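PDB 5UQI: phosphosugar isomerase from Escherichia coli O6:H1, which probably interconverts arabinose 5-phosphate and ribulose 5-phosphate as a sugar isomerase of the GutQ/KpsF type, and binds arabinose 5-phosphate in the crystal. Local coordinates for residues 177-180 / 181-184; 122-126 / 127-131; 58-61 / 62-66. All blocks are in the same frame, centred on the assembly; numbering follows the deposited sequence.

Overall arrangement
From the N terminus, contact 3 (58-61 / 62-66) comes first. It closes no loop: it is about two and a half turns of helix 52-67, which links strands 46-50 and 72-76 of the parallel sheet. Contact 2 (122-126 / 127-131) closes the turn from strand 120-124 into helix 130-134. It lies across the chain's centre from contact 3, about 20 Å away between centres. Contact 1 (177-180 / 181-184) closes the short link between helices 156-175 and 180-186, at the surface near the C-terminal end of the model. Its centre is about 17 Å from that of contact 3 and about 34 Å from that of contact 2. The three follow in series. None nests within or crosses another.

Contact 1 of 3, residues 177-180 / 181-184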
loop_
_atom_site.group_PDB
_atom_site.type_symbol
_atom_site.label_atom_id
_atom_site.label_comp_id
_atom_site.label_asym_id
_atom_site.label_seq_id
_atom_site.Cartn_x
_atom_site.Cartn_y
_atom_site.Cartn_z
ATOM N N LYS A 177 -10.079 8.303 -17.241
ATOM C CA LYS A 177 -10.243 7.922 -18.659
ATOM C C LYS A 177 -8.899 7.540 -19.307
ATOM O O LYS A 177 -8.581 7.858 -20.464
ATOM C CB LYS A 177 -10.909 9.085 -19.477
ATOM C CG LYS A 177 -12.186 9.643 -18.870
ATOM C CD LYS A 177 -13.457 8.988 -19.377
ATOM C CE LYS A 177 -14.711 9.815 -19.037
ATOM N NZ LYS A 177 -15.168 9.677 -17.617
ATOM N N PHE A 178 -8.064 6.845 -18.539
ATOM C CA PHE A 178 -6.859 6.306 -19.096
ATOM C C PHE A 178 -7.170 5.286 -20.199
ATOM O O PHE A 178 -8.038 4.456 -20.035
ATOM C CB PHE A 178 -6.093 5.644 -17.932
ATOM C CG PHE A 178 -4.713 5.211 -18.300
ATOM C CD1 PHE A 178 -3.688 6.171 -18.386
ATOM C CD2 PHE A 178 -4.445 3.877 -18.501
ATOM C CE1 PHE A 178 -2.373 5.778 -18.713
ATOM C CE2 PHE A 178 -3.096 3.476 -18.823
ATOM C CZ PHE A 178 -2.113 4.416 -18.944
ATOM N N THR A 179 -6.475 5.399 -21.334
ATOM C CA THR A 179 -6.801 4.627 -22.542
ATOM C C THR A 179 -5.869 3.469 -22.861
ATOM O O THR A 179 -4.696 3.423 -22.371
ATOM C CB THR A 179 -6.746 5.590 -23.747
ATOM O OG1 THR A 179 -5.402 6.050 -23.934
ATOM C CG2 THR A 179 -7.600 6.815 -23.491
ATOM N N ARG A 180 -6.304 2.539 -23.708
ATOM C CA ARG A 180 -5.407 1.543 -24.313
ATOM C C ARG A 180 -4.187 2.214 -24.976
ATOM O O ARG A 180 -3.111 1.646 -24.938
ATOM C CB ARG A 180 -6.158 0.668 -25.343
ATOM C CG ARG A 180 -5.272 -0.442 -25.990
ATOM C CD ARG A 180 -5.849 -1.132 -27.252
ATOM N NE ARG A 180 -7.154 -1.771 -27.019
ATOM C CZ ARG A 180 -7.342 -2.952 -26.394
ATOM N NH1 ARG A 180 -6.302 -3.657 -25.916
ATOM N NH2 ARG A 180 -8.585 -3.445 -26.258
ATOM N N ALA A 181 -4.375 3.359 -25.639
ATOM C CA ALA A 181 -3.297 3.992 -26.359
ATOM C C ALA A 181 -2.282 4.517 -25.310
ATOM O O ALA A 181 -1.088 4.351 -25.562
ATOM C CB ALA A 181 -3.817 5.102 -27.277
ATOM N N ASP A 182 -2.771 5.059 -24.195
ATOM C CA ASP A 182 -1.852 5.479 -23.078
ATOM C C ASP A 182 -1.106 4.249 -22.509
ATOM O O ASP A 182 0.150 4.298 -22.243
ATOM C CB ASP A 182 -2.653 6.091 -21.942
ATOM C CG ASP A 182 -3.347 7.361 -22.306
ATOM O OD1 ASP A 182 -2.874 8.072 -23.253
ATOM O OD2 ASP A 182 -4.379 7.679 -21.619
ATOM N N PHE A 183 -1.827 3.162 -22.288
ATOM C CA PHE A 183 -1.191 1.932 -21.833
ATOM C C PHE A 183 -0.098 1.473 -22.797
ATOM O O PHE A 183 1.014 1.172 -22.351
ATOM C CB PHE A 183 -2.245 0.844 -21.560
ATOM C CG PHE A 183 -1.700 -0.342 -20.851
ATOM C CD1 PHE A 183 -1.127 -1.370 -21.562
ATOM C CD2 PHE A 183 -1.744 -0.402 -19.452
ATOM C CE1 PHE A 183 -0.604 -2.473 -20.885
ATOM C CE2 PHE A 183 -1.236 -1.516 -18.788
ATOM C CZ PHE A 183 -0.656 -2.535 -19.513
ATOM N N GLY A 184 -0.339 1.530 -24.120
ATOM C CA GLY A 184 0.668 1.109 -25.093
ATOM C C GLY A 184 1.915 1.992 -25.051
ATOM O O GLY A 184 3.002 1.510 -25.344
HETATM O O HOH W 1 -4.716 8.195 -25.310
#
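D182 reaches back to T179 and F178, and its side chain can be followed from CB to the carboxylate. CB lies over one face of the F178 ring. It is 3.6 Å from the ring centroid, a CH-pi contact, and stands off toward the rim near CE1. CG follows with chi1 -65°, anti to the carbonyl carbon, which turns the carboxylate toward T179. D182 CG comes 2.9 Å from T179 OG1, a close approach and not a bond. OD2 accepts a hydrogen bond from T179 N, with T179 N to D182 OD2 at 3.1 Å. The N-H points almost straight at the oxygen (167°), but it comes from above the carboxylate plane. D182 OD1 accepts a hydrogen bond from a water at 2.8 Å. The same water is hydrogen-bonded to T179 OG1.

The return bond completes a capping box. T179 is the N-cap of helix 180-186, and its OG1 accepts from D182 N at 2.8 Å. Here chi1 of 66° sets OG1 between the backbone N and the carbonyl carbon, facing the first turn. The backbone bonds then begin: F183 N donates to T179 O at 2.9 Å, and G184 N donates to R180 O.

The F178 ring also lies against the first turn, near F183. Its CZ and CE2 approach F183 N obliquely, and F178 CE2 is 3.9 Å from F183 CB. F178 CE2 meets the F183 ring at its edge. The F183 ring itself stacks with H187.

K177, just past helix 156-175, has positive phi and closes a Schellman motif with two bonds back into the last turn. One helix thus stops and the next starts within a few residues. The carboxylate sits at the N-terminal end of the new helix, where the helix dipole would probably stabilise its negative charge.

Contact 2 of 3, residues 122-126 / 127-131; sequences SFTRS and HHSSL
S126 and S129 close a type I beta turn between strand 120-124 and helix 130-134. This is the first link of a beta-alpha-beta unit in the SIS domain, which continues into strand 137-140. S129 N donates to S126 O at 3.0 Å, from well above the carbonyl plane. S129 OG donates to the same oxygen, almost in line with the carbonyl bond (164°). Two bonds from one residue therefore grip S126 O. Chi1 of S129 is 67°, which places OG between the backbone N and the carbonyl carbon. S129 is the N-cap of helix 130-134, and OG also takes a weak bond from A132 N.

The tight part lies between L131 and the strand residues S122 and T124. L131 CG packs against S122 CB at 3.7 Å, while its CD2 methyl meets T124 CG2 at 3.8 Å. The L131 and T124 side chains cross at a slant. L131 also touches L96 of strand 93-97 and I106 and L107 of helix 104-107. Its side chain is about 7 Å from the bound arabinose 5-phosphate.

The outer side is looser. H128 is exposed, and S126 OG lies at the edge of its ring, near the ring plane. H127 is partly exposed, but its ND1 is hydrogen-bonded to S138 OG, and its backbone N to E140 OE2. These two bonds tie the turn to the neighbouring strand.

Two serine and threonine hydroxyls support the backbone here. T124 OG1 accepts from S126 N at 3.1 Å, an ST turn at the strand end. With chi1 at 179°, S126 OG swings forward to the next peptides and accepts from H128 N at 3.0 Å.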
loop_
_atom_site.group_PDB
_atom_site.type_symbol
_atom_site.label_atom_id
_atom_site.label_comp_id
_atom_site.label_asym_id
_atom_site.label_seq_id
_atom_site.Cartn_x
_atom_site.Cartn_y
_atom_site.Cartn_z
ATOM N N SER A 122 -1.517 6.880 5.305
ATOM C CA SER A 122 -0.996 5.622 5.804
ATOM C C SER A 122 -1.905 4.462 5.428
ATOM O O SER A 122 -3.121 4.601 5.395
ATOM C CB SER A 122 -0.761 5.595 7.329
ATOM O OG SER A 122 -2.063 5.828 8.003
ATOM N N PHE A 123 -1.303 3.302 5.100
ATOM C CA PHE A 123 -2.052 2.068 5.014
ATOM C C PHE A 123 -1.557 1.179 6.126
ATOM O O PHE A 123 -0.380 0.704 6.089
ATOM C CB PHE A 123 -1.692 1.346 3.669
ATOM C CG PHE A 123 -2.285 1.932 2.381
ATOM C CD1 PHE A 123 -2.942 3.158 2.298
ATOM C CD2 PHE A 123 -2.058 1.235 1.154
ATOM C CE1 PHE A 123 -3.462 3.625 1.103
ATOM C CE2 PHE A 123 -2.541 1.739 -0.054
ATOM C CZ PHE A 123 -3.266 2.906 -0.090
ATOM N N THR A 124 -2.387 0.891 7.154
ATOM C CA THR A 124 -1.998 0.086 8.322
ATOM C C THR A 124 -3.204 -0.721 8.760
ATOM O O THR A 124 -4.310 -0.430 8.286
ATOM C CB THR A 124 -1.495 0.931 9.535
ATOM O OG1 THR A 124 -2.621 1.513 10.240
ATOM C CG2 THR A 124 -0.528 2.088 9.092
ATOM N N ARG A 125 -2.982 -1.609 9.707
ATOM C CA ARG A 125 -4.071 -2.426 10.191
ATOM C C ARG A 125 -4.912 -1.685 11.223
ATOM O O ARG A 125 -5.909 -2.274 11.686
ATOM C CB ARG A 125 -3.512 -3.731 10.743
ATOM C CG ARG A 125 -2.929 -3.672 12.111
ATOM C CD ARG A 125 -2.321 -5.032 12.488
ATOM N NE ARG A 125 -1.534 -4.823 13.675
ATOM C CZ ARG A 125 -0.432 -5.498 14.011
ATOM N NH1 ARG A 125 0.053 -6.439 13.201
ATOM N NH2 ARG A 125 0.208 -5.199 15.148
ATOM N N SER A 126 -4.512 -0.487 11.616
ATOM C CA SER A 126 -5.218 0.241 12.728
ATOM C C SER A 126 -5.078 1.732 12.701
ATOM O O SER A 126 -3.939 2.263 12.718
ATOM C CB SER A 126 -4.652 -0.227 14.064
ATOM O OG SER A 126 -5.286 0.475 15.180
ATOM N N HIS A 127 -6.215 2.441 12.741
ATOM C CA HIS A 127 -6.169 3.894 12.860
ATOM C C HIS A 127 -5.454 4.392 14.129
ATOM O O HIS A 127 -4.981 5.532 14.147
ATOM C CB HIS A 127 -7.616 4.485 12.872
ATOM C CG HIS A 127 -8.410 4.324 11.592
ATOM N ND1 HIS A 127 -7.988 4.807 10.369
ATOM C CD2 HIS A 127 -9.677 3.869 11.398
ATOM C CE1 HIS A 127 -8.916 4.583 9.459
ATOM N NE2 HIS A 127 -9.979 4.039 10.067
ATOM N N HIS A 128 -5.324 3.519 15.124
ATOM C CA HIS A 128 -4.688 3.900 16.375
ATOM C C HIS A 128 -3.182 3.714 16.384
ATOM O O HIS A 128 -2.513 3.999 17.393
ATOM C CB HIS A 128 -5.307 3.141 17.592
ATOM C CG HIS A 128 -6.773 3.369 17.751
ATOM N ND1 HIS A 128 -7.284 4.549 18.262
ATOM C CD2 HIS A 128 -7.841 2.608 17.413
ATOM C CE1 HIS A 128 -8.604 4.492 18.254
ATOM N NE2 HIS A 128 -8.971 3.321 17.754
ATOM N N SER A 129 -2.631 3.225 15.266
ATOM C CA SER A 129 -1.190 2.967 15.237
ATOM C C SER A 129 -0.450 4.292 15.210
ATOM O O SER A 129 -1.004 5.309 14.781
ATOM C CB SER A 129 -0.809 2.059 14.041
ATOM O OG SER A 129 -1.028 2.743 12.798
ATOM N N SER A 130 0.822 4.253 15.611
ATOM C CA SER A 130 1.681 5.426 15.618
ATOM C C SER A 130 1.733 6.108 14.270
ATOM O O SER A 130 1.574 7.293 14.144
ATOM C CB SER A 130 3.092 5.059 16.090
ATOM O OG SER A 130 3.056 4.576 17.458
ATOM N N LEU A 131 1.934 5.304 13.220
ATOM C CA LEU A 131 1.939 5.881 11.886
ATOM C C LEU A 131 0.604 6.547 11.462
ATOM O O LEU A 131 0.594 7.653 10.956
ATOM C CB LEU A 131 2.278 4.766 10.828
ATOM C CG LEU A 131 2.306 5.269 9.388
ATOM C CD1 LEU A 131 3.357 6.328 9.142
ATOM C CD2 LEU A 131 2.600 4.064 8.464
#

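Contact 3 of 3, residues 58-61 / 62-66; sequences ARKL and AATFA
K60 and T64 supply the polar side-chain contact on one flank of helix 52-67. K60 NZ donates to T64 OG1 at 2.9 Å. The lysine leaves the helix with chi1 -157° and bends at chi2 (-75°), which brings its chain round to the threonine one turn on. K60 CD and CE also lie beside T64 OG1. The same NZ forms a salt bridge with D166 of helix 156-175, so the ammonium group joins the two helices. A further bond from T64 OG1 to K60 O is weak, and its proton is not settled.

Backbone bonds hold the turns in order. Residues 62-65 each donate from the backbone N to the carbonyl four residues back. T64 N to K60 O is 2.8 Å, with the donor in the carbonyl plane. The F65 ring also comes close to a carbonyl of this series: F65 CD1 is 3.3 Å from L61 O, which meets the ring obliquely.

Apolar contacts occupy the inner flank. The F65 ring meets F48 of strand 46-50 edge-to-face. A58 touches F48, F74 and I97. L61 touches F48 and I97, and A62 touches F48 and S72.

This is the helix of a beta-alpha-beta unit, strand 46-50, helix 52-67, strand 72-76, in the three-layer alpha-beta-alpha sandwich of the SIS domain, with its central parallel sheet.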
loop_
_atom_site.group_PDB
_atom_site.type_symbol
_atom_site.label_atom_id
_atom_site.label_comp_id
_atom_site.label_asym_id
_atom_site.label_seq_id
_atom_site.Cartn_x
_atom_site.Cartn_y
_atom_site.Cartn_z
ATOM N N ALA A 58 4.714 -2.123 -1.747
ATOM C CA ALA A 58 4.756 -0.684 -2.084
ATOM C C ALA A 58 5.415 -0.472 -3.445
ATOM O O ALA A 58 4.936 0.324 -4.260
ATOM C CB ALA A 58 5.508 0.084 -0.990
ATOM N N ARG A 59 6.497 -1.225 -3.736
ATOM C CA ARG A 59 7.167 -1.158 -5.075
ATOM C C ARG A 59 6.151 -1.603 -6.159
ATOM O O ARG A 59 6.093 -0.960 -7.222
ATOM C CB ARG A 59 8.408 -2.084 -5.182
ATOM C CG ARG A 59 9.632 -1.578 -4.539
ATOM C CD ARG A 59 10.807 -2.581 -4.744
ATOM N NE ARG A 59 11.125 -3.198 -3.434
ATOM C CZ ARG A 59 12.215 -3.016 -2.670
ATOM N NH1 ARG A 59 13.198 -2.193 -3.043
ATOM N NH2 ARG A 59 12.334 -3.687 -1.504
ATOM N N LYS A 60 5.413 -2.718 -5.922
ATOM C CA LYS A 60 4.433 -3.171 -6.900
ATOM C C LYS A 60 3.372 -2.100 -7.116
ATOM O O LYS A 60 3.068 -1.777 -8.291
ATOM C CB LYS A 60 3.773 -4.461 -6.379
ATOM C CG LYS A 60 3.183 -5.314 -7.528
ATOM C CD LYS A 60 1.861 -4.746 -8.111
ATOM C CE LYS A 60 1.156 -5.791 -8.978
ATOM N NZ LYS A 60 -0.174 -5.173 -9.402
ATOM N N LEU A 61 2.857 -1.521 -6.017
ATOM C CA LEU A 61 1.778 -0.558 -6.188
ATOM C C LEU A 61 2.255 0.723 -6.889
ATOM O O LEU A 61 1.512 1.281 -7.718
ATOM C CB LEU A 61 1.199 -0.201 -4.792
ATOM C CG LEU A 61 0.490 -1.410 -4.154
ATOM C CD1 LEU A 61 -0.085 -0.916 -2.802
ATOM C CD2 LEU A 61 -0.705 -1.887 -5.054
ATOM N N ALA A 62 3.475 1.196 -6.592
ATOM C CA ALA A 62 3.982 2.382 -7.359
ATOM C C ALA A 62 4.016 2.062 -8.836
ATOM O O ALA A 62 3.638 2.920 -9.636
ATOM C CB ALA A 62 5.407 2.741 -6.837
ATOM N N ALA A 63 4.484 0.856 -9.190
ATOM C CA ALA A 63 4.599 0.517 -10.593
ATOM C C ALA A 63 3.197 0.403 -11.225
ATOM O O ALA A 63 2.993 0.875 -12.334
ATOM C CB ALA A 63 5.406 -0.788 -10.741
ATOM N N THR A 64 2.252 -0.172 -10.484
ATOM C CA THR A 64 0.860 -0.348 -11.011
ATOM C C THR A 64 0.175 1.026 -11.152
ATOM O O THR A 64 -0.478 1.291 -12.167
ATOM C CB THR A 64 0.128 -1.298 -10.072
ATOM O OG1 THR A 64 0.619 -2.616 -10.463
ATOM C CG2 THR A 64 -1.354 -1.322 -10.389
ATOM N N PHE A 65 0.375 1.917 -10.167
ATOM C CA PHE A 65 -0.193 3.263 -10.318
ATOM C C PHE A 65 0.371 3.893 -11.570
ATOM O O PHE A 65 -0.380 4.424 -12.407
ATOM C CB PHE A 65 0.208 4.162 -9.085
ATOM C CG PHE A 65 -0.790 4.119 -7.948
ATOM C CD1 PHE A 65 -1.286 2.904 -7.381
ATOM C CD2 PHE A 65 -1.137 5.322 -7.381
ATOM C CE1 PHE A 65 -2.251 2.939 -6.354
ATOM C CE2 PHE A 65 -2.057 5.345 -6.321
ATOM C CZ PHE A 65 -2.595 4.172 -5.826
ATOM N N ALA A 66 1.701 3.837 -11.755
ATOM C CA ALA A 66 2.311 4.517 -12.894
ATOM C C ALA A 66 1.835 3.947 -14.234
ATOM O O ALA A 66 1.568 4.723 -15.208
ATOM C CB ALA A 66 3.826 4.382 -12.819
#